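Co-LOCKR: de novo designed protein switch (Synthetic construct, PDB 7JH5) acts as a de novo designed protein switch, a helical bundle probably serving in protein logic that targets cells by precise combinations of surface antigens. Local coordinates at residues 16-21 with 278-283; 33-38 with 67-72; 168-173 with 219-224; 186-191 with 205-210. All blocks are in the same frame, centred on the assembly; numbering follows the deposited sequence.

Interaction 1 of 4, residues 16-21 with 278-283; sequences KLQRLN and ASEKIS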
loop_
_atom_site.group_PDB
_atom_site.type_symbol
_atom_site.label_atom_id
_atom_site.label_comp_id
_atom_site.label_asym_id
_atom_site.label_seq_id
_atom_site.Cartn_x
_atom_site.Cartn_y
_atom_site.Cartn_z
ATOM N N LYS A 16 0.074 -16.490 10.663
ATOM C CA LYS A 16 -0.477 -16.584 9.317
ATOM C C LYS A 16 -0.909 -15.222 8.794
ATOM O O LYS A 16 -0.802 -14.957 7.590
ATOM C CB LYS A 16 -1.671 -17.538 9.306
ATOM C CG LYS A 16 -1.310 -19.008 9.334
ATOM C CD LYS A 16 -2.547 -19.838 9.629
ATOM C CE LYS A 16 -2.413 -21.261 9.117
ATOM N NZ LYS A 16 -3.747 -21.929 9.028
ATOM N N LEU A 17 -1.391 -14.349 9.683
ATOM C CA LEU A 17 -1.932 -13.064 9.251
ATOM C C LEU A 17 -0.826 -12.100 8.850
ATOM O O LEU A 17 -0.947 -11.409 7.824
ATOM C CB LEU A 17 -2.782 -12.462 10.373
ATOM C CG LEU A 17 -4.209 -12.995 10.504
ATOM C CD1 LEU A 17 -4.914 -12.399 11.713
ATOM C CD2 LEU A 17 -5.000 -12.701 9.237
ATOM N N GLN A 18 0.253 -12.022 9.628
ATOM C CA GLN A 18 1.354 -11.133 9.281
ATOM C C GLN A 18 1.980 -11.542 7.953
ATOM O O GLN A 18 2.234 -10.697 7.087
ATOM C CB GLN A 18 2.397 -11.117 10.399
ATOM C CG GLN A 18 3.000 -12.473 10.739
ATOM C CD GLN A 18 4.346 -12.703 10.075
ATOM O OE1 GLN A 18 4.699 -12.030 9.107
ATOM N NE2 GLN A 18 5.107 -13.655 10.599
ATOM N N ARG A 19 2.225 -12.844 7.771
ATOM C CA ARG A 19 2.717 -13.325 6.487
ATOM C C ARG A 19 1.756 -12.937 5.372
ATOM O O ARG A 19 2.182 -12.532 4.283
ATOM C CB ARG A 19 2.895 -14.840 6.523
ATOM C CG ARG A 19 4.062 -15.319 7.360
ATOM C CD ARG A 19 4.045 -16.835 7.458
ATOM N NE ARG A 19 5.018 -17.340 8.420
ATOM C CZ ARG A 19 5.039 -18.591 8.869
ATOM N NH1 ARG A 19 4.136 -19.465 8.442
ATOM N NH2 ARG A 19 5.958 -18.969 9.745
ATOM N N LEU A 20 0.450 -13.056 5.632
ATOM C CA LEU A 20 -0.548 -12.653 4.650
ATOM C C LEU A 20 -0.429 -11.172 4.319
ATOM O O LEU A 20 -0.540 -10.778 3.153
ATOM C CB LEU A 20 -1.951 -12.952 5.173
ATOM C CG LEU A 20 -3.088 -12.586 4.219
ATOM C CD1 LEU A 20 -2.939 -13.375 2.927
ATOM C CD2 LEU A 20 -4.439 -12.839 4.864
ATOM N N ASN A 21 -0.222 -10.333 5.332
ATOM C CA ASN A 21 -0.163 -8.897 5.088
ATOM C C ASN A 21 1.127 -8.504 4.379
ATOM O O ASN A 21 1.118 -7.572 3.566
ATOM C CB ASN A 21 -0.325 -8.149 6.408
ATOM C CG ASN A 21 -1.687 -8.377 7.033
ATOM O OD1 ASN A 21 -2.678 -8.582 6.328
ATOM N ND2 ASN A 21 -1.741 -8.355 8.358
ATOM N N ALA A 278 11.843 -9.265 9.984
ATOM C CA ALA A 278 11.531 -8.832 11.342
ATOM C C ALA A 278 10.275 -9.522 11.861
ATOM O O ALA A 278 10.187 -9.861 13.047
ATOM C CB ALA A 278 11.364 -7.313 11.381
ATOM N N SER A 279 9.295 -9.740 10.983
ATOM C CA SER A 279 8.065 -10.409 11.393
ATOM C C SER A 279 8.339 -11.845 11.813
ATOM O O SER A 279 7.942 -12.272 12.904
ATOM C CB SER A 279 7.046 -10.370 10.254
ATOM O OG SER A 279 6.639 -9.039 9.997
ATOM N N GLU A 280 9.013 -12.613 10.954
ATOM C CA GLU A 280 9.356 -13.985 11.307
ATOM C C GLU A 280 10.118 -14.044 12.623
ATOM O O GLU A 280 9.961 -14.998 13.392
ATOM C CB GLU A 280 10.184 -14.633 10.194
ATOM C CG GLU A 280 9.391 -14.982 8.947
ATOM C CD GLU A 280 8.329 -16.041 9.192
ATOM O OE1 GLU A 280 8.562 -16.962 10.004
ATOM O OE2 GLU A 280 7.251 -15.947 8.568
ATOM N N LYS A 281 10.947 -13.036 12.905
ATOM C CA LYS A 281 11.689 -13.017 14.160
ATOM C C LYS A 281 10.740 -13.016 15.352
ATOM O O LYS A 281 10.930 -13.768 16.317
ATOM C CB LYS A 281 12.613 -11.797 14.188
ATOM C CG LYS A 281 13.736 -11.872 15.211
ATOM C CD LYS A 281 13.211 -11.760 16.632
ATOM N N ILE A 282 9.703 -12.177 15.301
ATOM C CA ILE A 282 8.762 -12.084 16.410
ATOM C C ILE A 282 7.989 -13.387 16.566
ATOM O O ILE A 282 7.851 -13.919 17.673
ATOM C CB ILE A 282 7.811 -10.893 16.202
ATOM C CG1 ILE A 282 8.576 -9.577 16.335
ATOM C CG2 ILE A 282 6.664 -10.948 17.195
ATOM C CD1 ILE A 282 7.890 -8.406 15.672
ATOM N N SER A 283 7.463 -13.912 15.458
ATOM C CA SER A 283 6.678 -15.139 15.520
ATOM C C SER A 283 7.453 -16.257 16.207
ATOM O O SER A 283 6.895 -16.994 17.027
ATOM C CB SER A 283 6.262 -15.566 14.110
ATOM O OG SER A 283 5.524 -14.545 13.457
#
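R19 grips E280 side-on across two antiparallel helices, spending NE and an NH2 hydrogen on separate carboxylate oxygens. NE to OE2 of E280 is the short bond, 2.6 Å, while NH2 to OE1 of E280 spans 3.3 Å. Both oxygens offer their syn lone pairs, and guanidinium and carboxylate lie 21° apart, nearly coplanar. An extended R19 carries its head out to E280, whose chain bends at chi2 to meet it. This salt bridge holds the loose, solvent side of the contact, where R19 is exposed. Replacing E280 with an alanine would probably leave the R19 guanidinium without its carboxylate mate and free to turn. The tighter, buried side belongs to Q18, which has two conformers, so its amide contacts are doubtful to that extent. In one, CG sits between backbone N and carbonyl carbon (chi1 58°), turning the amide onto the neighbouring helix. There Q18 OE1 lies against S279 CB at 3.1 Å, and NE2 gives a weak, bent hydrogen bond to S283 OG at 3.0 Å. The S279 hydroxyl is taken up by the carbonyl of A275, and S283 OG also has a weak bond with T15. Polar groups buried between antiparallel helices, segment axes 10.3 Å apart at closest, join the first and last helices of the six-helix bundle, the last being probably the latch, as in other LOCKR switches.

Interaction 2 of 4, residues 33-38 with 67-72; sequences ARLQEL and KEIIRR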
loop_
_atom_site.group_PDB
_atom_site.type_symbol
_atom_site.label_atom_id
_atom_site.label_comp_id
_atom_site.label_asym_id
_atom_site.label_seq_id
_atom_site.Cartn_x
_atom_site.Cartn_y
_atom_site.Cartn_z
ATOM N N ALA A 33 4.225 -0.356 -9.116
ATOM C CA ALA A 33 5.251 -0.441 -10.147
ATOM C C ALA A 33 4.631 -0.470 -11.538
ATOM O O ALA A 33 5.128 0.188 -12.459
ATOM C CB ALA A 33 6.117 -1.680 -9.920
ATOM N N ARG A 34 3.541 -1.225 -11.714
ATOM C CA ARG A 34 2.901 -1.284 -13.023
ATOM C C ARG A 34 2.374 0.087 -13.431
ATOM O O ARG A 34 2.516 0.501 -14.588
ATOM C CB ARG A 34 1.754 -2.297 -13.027
ATOM C CG ARG A 34 2.009 -3.585 -12.264
ATOM C CD ARG A 34 1.532 -4.800 -13.048
ATOM N NE ARG A 34 1.118 -5.902 -12.181
ATOM C CZ ARG A 34 1.919 -6.533 -11.325
ATOM N NH1 ARG A 34 3.185 -6.161 -11.198
ATOM N NH2 ARG A 34 1.448 -7.528 -10.587
ATOM N N LEU A 35 1.750 0.801 -12.492
ATOM C CA LEU A 35 1.165 2.097 -12.815
ATOM C C LEU A 35 2.243 3.110 -13.184
ATOM O O LEU A 35 2.068 3.890 -14.127
ATOM C CB LEU A 35 0.316 2.579 -11.639
ATOM C CG LEU A 35 -0.965 1.755 -11.460
ATOM C CD1 LEU A 35 -1.700 2.073 -10.172
ATOM C CD2 LEU A 35 -1.880 1.986 -12.667
ATOM N N GLN A 36 3.374 3.101 -12.473
ATOM C CA GLN A 36 4.455 4.025 -12.802
ATOM C C GLN A 36 5.018 3.735 -14.189
ATOM O O GLN A 36 5.335 4.662 -14.944
ATOM C CB GLN A 36 5.553 3.950 -11.742
ATOM C CG GLN A 36 6.718 4.906 -11.970
ATOM C CD GLN A 36 6.317 6.369 -11.905
ATOM O OE1 GLN A 36 5.163 6.701 -11.631
ATOM N NE2 GLN A 36 7.276 7.255 -12.158
ATOM N N GLU A 37 5.155 2.453 -14.545
ATOM C CA GLU A 37 5.526 2.110 -15.916
ATOM C C GLU A 37 4.620 2.836 -16.905
ATOM O O GLU A 37 5.090 3.483 -17.848
ATOM C CB GLU A 37 5.447 0.597 -16.133
ATOM C CG GLU A 37 6.568 -0.199 -15.485
ATOM C CD GLU A 37 6.417 -1.698 -15.703
ATOM O OE1 GLU A 37 5.520 -2.105 -16.474
ATOM O OE2 GLU A 37 7.192 -2.471 -15.102
ATOM N N LEU A 38 3.306 2.754 -16.678
ATOM C CA LEU A 38 2.351 3.401 -17.570
ATOM C C LEU A 38 2.500 4.916 -17.545
ATOM O O LEU A 38 2.275 5.578 -18.565
ATOM C CB LEU A 38 0.925 3.003 -17.184
ATOM C CG LEU A 38 0.583 1.514 -17.236
ATOM C CD1 LEU A 38 -0.932 1.313 -17.270
ATOM C CD2 LEU A 38 1.238 0.835 -18.428
ATOM N N LYS A 67 -6.866 0.528 -15.873
ATOM C CA LYS A 67 -8.014 -0.012 -15.155
ATOM C C LYS A 67 -7.787 -1.471 -14.779
ATOM O O LYS A 67 -8.113 -1.895 -13.664
ATOM C CB LYS A 67 -9.286 0.100 -15.999
ATOM C CG LYS A 67 -9.505 1.428 -16.698
ATOM C CD LYS A 67 -10.266 2.410 -15.824
ATOM N N GLU A 68 -7.247 -2.264 -15.708
ATOM C CA GLU A 68 -7.061 -3.688 -15.446
ATOM C C GLU A 68 -6.018 -3.925 -14.361
ATOM O O GLU A 68 -6.125 -4.901 -13.608
ATOM C CB GLU A 68 -6.683 -4.403 -16.745
ATOM C CG GLU A 68 -6.354 -5.889 -16.601
ATOM C CD GLU A 68 -7.447 -6.702 -15.913
ATOM O OE1 GLU A 68 -8.555 -6.175 -15.681
ATOM O OE2 GLU A 68 -7.185 -7.883 -15.600
ATOM N N ILE A 69 -5.021 -3.045 -14.247
ATOM C CA ILE A 69 -4.031 -3.171 -13.181
ATOM C C ILE A 69 -4.667 -2.872 -11.828
ATOM O O ILE A 69 -4.530 -3.643 -10.871
ATOM C CB ILE A 69 -2.833 -2.244 -13.460
ATOM C CG1 ILE A 69 -1.983 -2.808 -14.598
ATOM C CG2 ILE A 69 -2.001 -2.054 -12.201
ATOM C CD1 ILE A 69 -1.302 -1.744 -15.428
ATOM N N ILE A 70 -5.359 -1.735 -11.727
ATOM C CA ILE A 70 -6.052 -1.385 -10.493
ATOM C C ILE A 70 -7.021 -2.488 -10.094
ATOM O O ILE A 70 -7.101 -2.873 -8.920
ATOM C CB ILE A 70 -6.771 -0.032 -10.665
ATOM C CG1 ILE A 70 -5.747 1.094 -10.808
ATOM C CG2 ILE A 70 -7.701 0.224 -9.496
ATOM C CD1 ILE A 70 -6.271 2.301 -11.555
ATOM N N ARG A 71 -7.772 -3.018 -11.063
ATOM C CA ARG A 71 -8.747 -4.058 -10.758
ATOM C C ARG A 71 -8.078 -5.298 -10.179
ATOM O O ARG A 71 -8.606 -5.920 -9.251
ATOM C CB ARG A 71 -9.535 -4.419 -12.015
ATOM C CG ARG A 71 -10.802 -3.609 -12.206
ATOM C CD ARG A 71 -11.405 -3.846 -13.581
ATOM N NE ARG A 71 -11.363 -5.255 -13.960
ATOM C CZ ARG A 71 -11.786 -5.733 -15.128
ATOM N NH1 ARG A 71 -12.289 -4.915 -16.043
ATOM N NH2 ARG A 71 -11.703 -7.032 -15.379
ATOM N N ARG A 72 -6.924 -5.684 -10.724
ATOM C CA ARG A 72 -6.228 -6.852 -10.196
ATOM C C ARG A 72 -5.765 -6.614 -8.764
ATOM O O ARG A 72 -5.801 -7.529 -7.934
ATOM C CB ARG A 72 -5.041 -7.206 -11.087
ATOM C CG ARG A 72 -5.416 -7.957 -12.349
ATOM C CD ARG A 72 -4.198 -8.102 -13.248
ATOM N NE ARG A 72 -3.070 -8.693 -12.533
ATOM C CZ ARG A 72 -1.792 -8.463 -12.820
ATOM N NH1 ARG A 72 -1.458 -7.639 -13.806
ATOM N NH2 ARG A 72 -0.841 -9.054 -12.108
#
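I69 turns CG1 beside its backbone N and CG2 anti to it (chi1 -73°), giving helix 33-38 two methyl-bearing branches to pack on. The CD1 branch meets L38 tip to tip, I69 CD1 to L38 CD1 being 3.6 Å. The side chains of L35 and I69 slide past each other in opposite directions, L35 CG lying 4.0 Å from I69 CG2. R34 lays its own CB over the same isoleucine, 3.9 Å from I69 CG2, before a bend at chi2 takes its guanidinium aside. R72, bent at chi3, brings its guanidinium there too, and the two chains cross at about a right angle with their planes 17° apart. R34 NH2 and R72 NH2 come within 3.1 Å; both are donors, so no hydrogen bond joins them, and the repulsion is probably eased by E30, which forms a salt bridge with R34 NH2. Deeper in, L35 CD1 reaches I70 CG1 at 4.2 Å. The two helices run antiparallel, at 170°, as the first pair of the bundle; helix 101-142 closes the inner side, Q132 touching L35 and A129 touching I70, while Y265 of helix 247-288 packs against A33 and Q36.

Interaction 3 of 4, residues 168-173 with 219-224; sequences EAERAI and LLRELL
The guanidinium of R221 meets E170 at its edge: OE2 of E170 lies near the guanidinium plane, 3.3 Å from R221 NH1. The carboxylate is turned 68° from that plane, and the salt bridge includes only a weak hydrogen bond, with an N-H...O angle of 134°. R221 has two conformers, and the bridge is described for one of them, which makes it less certain; in that one the chain bends at chi2 and chi3, which also brings NH1 to 3.6 Å from CG of E170 and sets NH2 beside the I173 side chain. E170 runs extended beyond CG, and its chain crosses that of R221 at about a right angle. It has a second, long and weak ion pair with R174, a residue that also touches R221. Beside this ion pair the contact is apolar and centred on L224. With CG anti to the backbone N (chi1 174°), L224 enters the groove of the opposite helix, where A169, E170, I173 and I166 surround it, an arrangement that fits knobs-into-holes packing between the antiparallel helices 148-191 and 200-243, consecutive in the bundle. CD1 of L224 rests on A169 CB at 3.7 Å. CD2 of L224 is pressed against CG of E170 at 3.4 Å, and I173 CG1 stands 4.3 Å from the same methyl. A glycine in place of E170 would probably open a gap beside L224 CD2 and leave the R221 guanidinium without its carboxylate. Helix 101-142 covers the inner side, A127 touching A169 and A120 touching L220.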
loop_
_atom_site.group_PDB
_atom_site.type_symbol
_atom_site.label_atom_id
_atom_site.label_comp_id
_atom_site.label_asym_id
_atom_site.label_seq_id
_atom_site.Cartn_x
_atom_site.Cartn_y
_atom_site.Cartn_z
ATOM N N GLU A 168 -4.912 12.650 1.889
ATOM C CA GLU A 168 -6.004 11.745 2.231
ATOM C C GLU A 168 -5.473 10.368 2.610
ATOM O O GLU A 168 -5.902 9.783 3.611
ATOM C CB GLU A 168 -6.980 11.659 1.057
ATOM C CG GLU A 168 -8.052 10.594 1.178
ATOM C CD GLU A 168 -9.069 10.664 0.047
ATOM O OE1 GLU A 168 -8.667 10.911 -1.111
ATOM O OE2 GLU A 168 -10.274 10.485 0.322
ATOM N N ALA A 169 -4.523 9.844 1.831
ATOM C CA ALA A 169 -3.908 8.566 2.167
ATOM C C ALA A 169 -3.200 8.640 3.514
ATOM O O ALA A 169 -3.469 7.838 4.416
ATOM C CB ALA A 169 -2.927 8.150 1.069
ATOM N N GLU A 170 -2.289 9.607 3.667
ATOM C CA GLU A 170 -1.564 9.769 4.922
ATOM C C GLU A 170 -2.516 9.800 6.112
ATOM O O GLU A 170 -2.343 9.057 7.085
ATOM C CB GLU A 170 -0.723 11.049 4.881
ATOM C CG GLU A 170 0.607 10.907 4.159
ATOM C CD GLU A 170 1.492 12.135 4.311
ATOM O OE1 GLU A 170 1.998 12.636 3.284
ATOM O OE2 GLU A 170 1.681 12.600 5.458
ATOM N N ARG A 171 -3.527 10.673 6.056
ATOM C CA ARG A 171 -4.493 10.751 7.145
ATOM C C ARG A 171 -5.190 9.414 7.357
ATOM O O ARG A 171 -5.468 9.022 8.497
ATOM C CB ARG A 171 -5.521 11.843 6.857
ATOM C CG ARG A 171 -6.912 11.532 7.383
ATOM N N ALA A 172 -5.486 8.700 6.270
ATOM C CA ALA A 172 -6.110 7.390 6.404
ATOM C C ALA A 172 -5.180 6.397 7.087
ATOM O O ALA A 172 -5.655 5.523 7.824
ATOM C CB ALA A 172 -6.528 6.869 5.029
ATOM N N ILE A 173 -3.871 6.514 6.867
ATOM C CA ILE A 173 -2.933 5.607 7.513
ATOM C C ILE A 173 -2.754 5.979 8.980
ATOM O O ILE A 173 -2.612 5.103 9.839
ATOM C CB ILE A 173 -1.583 5.604 6.777
ATOM C CG1 ILE A 173 -1.755 5.351 5.281
ATOM C CG2 ILE A 173 -0.668 4.538 7.373
ATOM C CD1 ILE A 173 -2.162 3.937 4.931
ATOM N N LEU A 219 5.308 -0.147 7.521
ATOM C CA LEU A 219 5.649 -0.475 6.139
ATOM C C LEU A 219 4.733 0.249 5.163
ATOM O O LEU A 219 5.199 0.879 4.206
ATOM C CB LEU A 219 5.570 -1.986 5.931
ATOM C CG LEU A 219 5.819 -2.492 4.510
ATOM C CD1 LEU A 219 7.183 -2.034 4.021
ATOM C CD2 LEU A 219 5.703 -4.008 4.456
ATOM N N LEU A 220 3.417 0.171 5.390
ATOM C CA LEU A 220 2.476 0.869 4.520
ATOM C C LEU A 220 2.755 2.367 4.503
ATOM O O LEU A 220 2.603 3.022 3.465
ATOM C CB LEU A 220 1.040 0.589 4.965
ATOM C CG LEU A 220 0.466 -0.750 4.498
ATOM C CD1 LEU A 220 -0.875 -1.053 5.154
ATOM C CD2 LEU A 220 0.319 -0.767 2.978
ATOM N N ARG A 221 3.166 2.930 5.641
ATOM C CA ARG A 221 3.545 4.338 5.674
ATOM C C ARG A 221 4.763 4.586 4.792
ATOM O O ARG A 221 4.794 5.544 4.014
ATOM C CB ARG A 221 3.808 4.773 7.117
ATOM C CG ARG A 221 4.614 6.060 7.275
ATOM C CD ARG A 221 3.858 7.300 6.810
ATOM N NE ARG A 221 2.655 7.547 7.597
ATOM C CZ ARG A 221 2.019 8.715 7.660
ATOM N NH1 ARG A 221 2.474 9.765 6.989
ATOM N NH2 ARG A 221 0.930 8.831 8.405
ATOM N N GLU A 222 5.778 3.721 4.901
ATOM C CA GLU A 222 6.972 3.881 4.080
ATOM C C GLU A 222 6.636 3.731 2.601
ATOM O O GLU A 222 7.172 4.460 1.758
ATOM C CB GLU A 222 8.036 2.860 4.487
ATOM C CG GLU A 222 8.522 2.979 5.922
ATOM C CD GLU A 222 9.062 4.353 6.244
ATOM O OE1 GLU A 222 9.814 4.910 5.416
ATOM O OE2 GLU A 222 8.715 4.884 7.321
ATOM N N LEU A 223 5.753 2.789 2.261
ATOM C CA LEU A 223 5.400 2.598 0.859
ATOM C C LEU A 223 4.652 3.811 0.318
ATOM O O LEU A 223 4.866 4.219 -0.831
ATOM C CB LEU A 223 4.568 1.329 0.687
ATOM C CG LEU A 223 5.257 0.006 1.029
ATOM C CD1 LEU A 223 4.428 -1.164 0.494
ATOM C CD2 LEU A 223 6.678 -0.060 0.493
ATOM N N LEU A 224 3.770 4.406 1.128
ATOM C CA LEU A 224 3.123 5.649 0.725
ATOM C C LEU A 224 4.155 6.740 0.472
ATOM O O LEU A 224 4.046 7.496 -0.502
ATOM C CB LEU A 224 2.127 6.099 1.792
ATOM C CG LEU A 224 1.477 7.465 1.562
ATOM C CD1 LEU A 224 0.670 7.467 0.273
ATOM C CD2 LEU A 224 0.596 7.859 2.738
#

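Interaction 4 of 4, residues 186-191 with 205-210; sequences EARRLI and LLRAHA
R188 and L206 mark the closest backbone approach, their CA atoms 7.1 Å apart on helices that run antiparallel at 172° with segment axes 10.7 Å from each other. L206 points at helix 186-191 and puts both its methyls to work. CD2 of L206 rests on A187 CB at 3.7 Å, and CD1 of L206 approaches the carbonyl oxygen of A187 at 3.6 Å. R188 slides past the leucine in the opposite sense, its CG 3.7 Å from L206 CD1. I191 meets L206 tip to tip, but their separation is too short to be trusted and is best read as doubtful modelling. R188 carries its head beyond the leucine by a bend at chi3 (99°), so that the guanidinium arrives over the facing helix. One face has R207 CA lying above it, off centre, and NH1 of R188 lies 3.5 Å from A210 CB. The two arginine chains cross at about a right angle with guanidinium planes 58° apart. R188 NH2 comes in at the edge of the R207 group, 3.2 Å from R207 NE. The inner side is closed by helix 101-142, where A109 packs on A187, and L102 and L106 on I191. The pairing is thus apolar within and cationic without: two N-H donors face each other with no bond between them, and R207 has a long, weak ion pair with E204, so the leucine and the alkyl part of R188 probably supply most of the cohesion.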
loop_
_atom_site.group_PDB
_atom_site.type_symbol
_atom_site.label_atom_id
_atom_site.label_comp_id
_atom_site.label_asym_id
_atom_site.label_seq_id
_atom_site.Cartn_x
_atom_site.Cartn_y
_atom_site.Cartn_z
ATOM N N GLU A 186 -6.455 -1.610 24.832
ATOM C CA GLU A 186 -7.640 -2.129 25.505
ATOM C C GLU A 186 -7.501 -3.620 25.776
ATOM O O GLU A 186 -7.841 -4.096 26.866
ATOM C CB GLU A 186 -8.881 -1.842 24.656
ATOM C CG GLU A 186 -10.099 -2.707 24.956
ATOM C CD GLU A 186 -11.226 -2.483 23.953
ATOM O OE1 GLU A 186 -11.390 -1.335 23.483
ATOM O OE2 GLU A 186 -11.945 -3.456 23.634
ATOM N N ALA A 187 -7.010 -4.377 24.793
ATOM C CA ALA A 187 -6.786 -5.801 25.008
ATOM C C ALA A 187 -5.839 -6.033 26.178
ATOM O O ALA A 187 -6.036 -6.957 26.975
ATOM C CB ALA A 187 -6.235 -6.444 23.737
ATOM N N ARG A 188 -4.809 -5.196 26.309
ATOM C CA ARG A 188 -3.827 -5.400 27.369
ATOM C C ARG A 188 -4.377 -4.999 28.729
ATOM O O ARG A 188 -4.041 -5.634 29.736
ATOM C CB ARG A 188 -2.544 -4.641 27.023
ATOM C CG ARG A 188 -1.738 -5.358 25.939
ATOM C CD ARG A 188 -0.833 -4.438 25.136
ATOM N NE ARG A 188 0.551 -4.483 25.599
ATOM C CZ ARG A 188 1.614 -4.295 24.821
ATOM N NH1 ARG A 188 1.469 -4.058 23.522
ATOM N NH2 ARG A 188 2.830 -4.354 25.345
ATOM N N ARG A 189 -5.236 -3.980 28.784
ATOM C CA ARG A 189 -5.945 -3.692 30.024
ATOM C C ARG A 189 -6.863 -4.845 30.409
ATOM O O ARG A 189 -7.113 -5.074 31.599
ATOM C CB ARG A 189 -6.753 -2.401 29.896
ATOM C CG ARG A 189 -5.908 -1.142 29.853
ATOM C CD ARG A 189 -6.768 0.118 29.947
ATOM N NE ARG A 189 -7.823 0.160 28.936
ATOM C CZ ARG A 189 -7.759 0.846 27.796
ATOM N NH1 ARG A 189 -6.685 1.567 27.496
ATOM N NH2 ARG A 189 -8.781 0.818 26.949
ATOM N N LEU A 190 -7.373 -5.582 29.419
ATOM C CA LEU A 190 -8.234 -6.724 29.706
ATOM C C LEU A 190 -7.438 -7.893 30.277
ATOM O O LEU A 190 -7.938 -8.623 31.141
ATOM C CB LEU A 190 -8.974 -7.151 28.437
ATOM N N ILE A 191 -6.199 -8.091 29.811
ATOM C CA ILE A 191 -5.372 -9.175 30.335
ATOM C C ILE A 191 -5.103 -8.971 31.822
ATOM O O ILE A 191 -5.110 -9.925 32.608
ATOM C CB ILE A 191 -4.051 -9.279 29.550
ATOM C CG1 ILE A 191 -4.311 -9.543 28.069
ATOM C CG2 ILE A 191 -3.161 -10.375 30.135
ATOM C CD1 ILE A 191 -5.248 -10.677 27.804
ATOM N N LEU A 205 1.838 -13.004 23.973
ATOM C CA LEU A 205 1.228 -13.139 22.658
ATOM C C LEU A 205 0.577 -11.833 22.223
ATOM O O LEU A 205 0.597 -11.504 21.032
ATOM C CB LEU A 205 0.239 -14.301 22.678
ATOM C CG LEU A 205 0.894 -15.583 23.210
ATOM C CD1 LEU A 205 -0.078 -16.749 23.185
ATOM C CD2 LEU A 205 2.157 -15.942 22.427
ATOM N N LEU A 206 0.033 -11.057 23.166
ATOM C CA LEU A 206 -0.418 -9.710 22.834
ATOM C C LEU A 206 0.757 -8.818 22.455
ATOM O O LEU A 206 0.666 -8.029 21.505
ATOM C CB LEU A 206 -1.181 -9.104 24.007
ATOM C CG LEU A 206 -2.700 -9.067 23.869
ATOM C CD1 LEU A 206 -3.343 -8.635 25.173
ATOM C CD2 LEU A 206 -3.103 -8.131 22.741
ATOM N N ARG A 207 1.866 -8.929 23.188
ATOM C CA ARG A 207 3.039 -8.120 22.879
ATOM C C ARG A 207 3.539 -8.410 21.470
ATOM O O ARG A 207 3.818 -7.488 20.696
ATOM C CB ARG A 207 4.146 -8.376 23.907
ATOM C CG ARG A 207 5.372 -7.487 23.707
ATOM C CD ARG A 207 6.019 -7.064 25.034
ATOM N NE ARG A 207 5.028 -6.566 25.983
ATOM C CZ ARG A 207 4.647 -7.214 27.083
ATOM N NH1 ARG A 207 5.191 -8.385 27.402
ATOM N NH2 ARG A 207 3.726 -6.683 27.873
ATOM N N ALA A 208 3.657 -9.693 21.121
ATOM C CA ALA A 208 4.123 -10.060 19.790
ATOM C C ALA A 208 3.197 -9.503 18.716
ATOM O O ALA A 208 3.652 -8.910 17.732
ATOM C CB ALA A 208 4.228 -11.581 19.676
ATOM N N HIS A 209 1.886 -9.679 18.894
ATOM C CA HIS A 209 0.941 -9.194 17.898
ATOM C C HIS A 209 1.055 -7.685 17.715
ATOM O O HIS A 209 0.960 -7.178 16.593
ATOM C CB HIS A 209 -0.482 -9.577 18.296
ATOM C CG HIS A 209 -1.503 -9.241 17.258
ATOM N ND1 HIS A 209 -1.652 -9.971 16.097
ATOM C CD2 HIS A 209 -2.412 -8.239 17.193
ATOM C CE1 HIS A 209 -2.614 -9.438 15.366
ATOM N NE2 HIS A 209 -3.094 -8.388 16.010
ATOM N N ALA A 210 1.256 -6.949 18.811
ATOM C CA ALA A 210 1.388 -5.499 18.705
ATOM C C ALA A 210 2.618 -5.127 17.889
ATOM O O ALA A 210 2.562 -4.239 17.031
ATOM C CB ALA A 210 1.459 -4.874 20.097
#

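Starting from the N terminus, helix 3-48 enters interaction 1 first, a contact completed only by the last helix, 247-288, so its loop spans nearly the whole chain and encloses the other three. Interaction 2 closes early, tying helix 3-48 to helix 52-96, on the opposite side of the chain's centre from interaction 1. Interactions 3 and 4 follow in series with it; both join helices 148-191 and 200-243, and interaction 4, near the connection between them, part of which is not modelled, lies within the loop of interaction 3. No loops cross. Interactions 1 and 4 touch directly, I282 CG2 packing on A208 CB at 3.5 Å, whereas interactions 2 and 4 have centres about 38 Å apart.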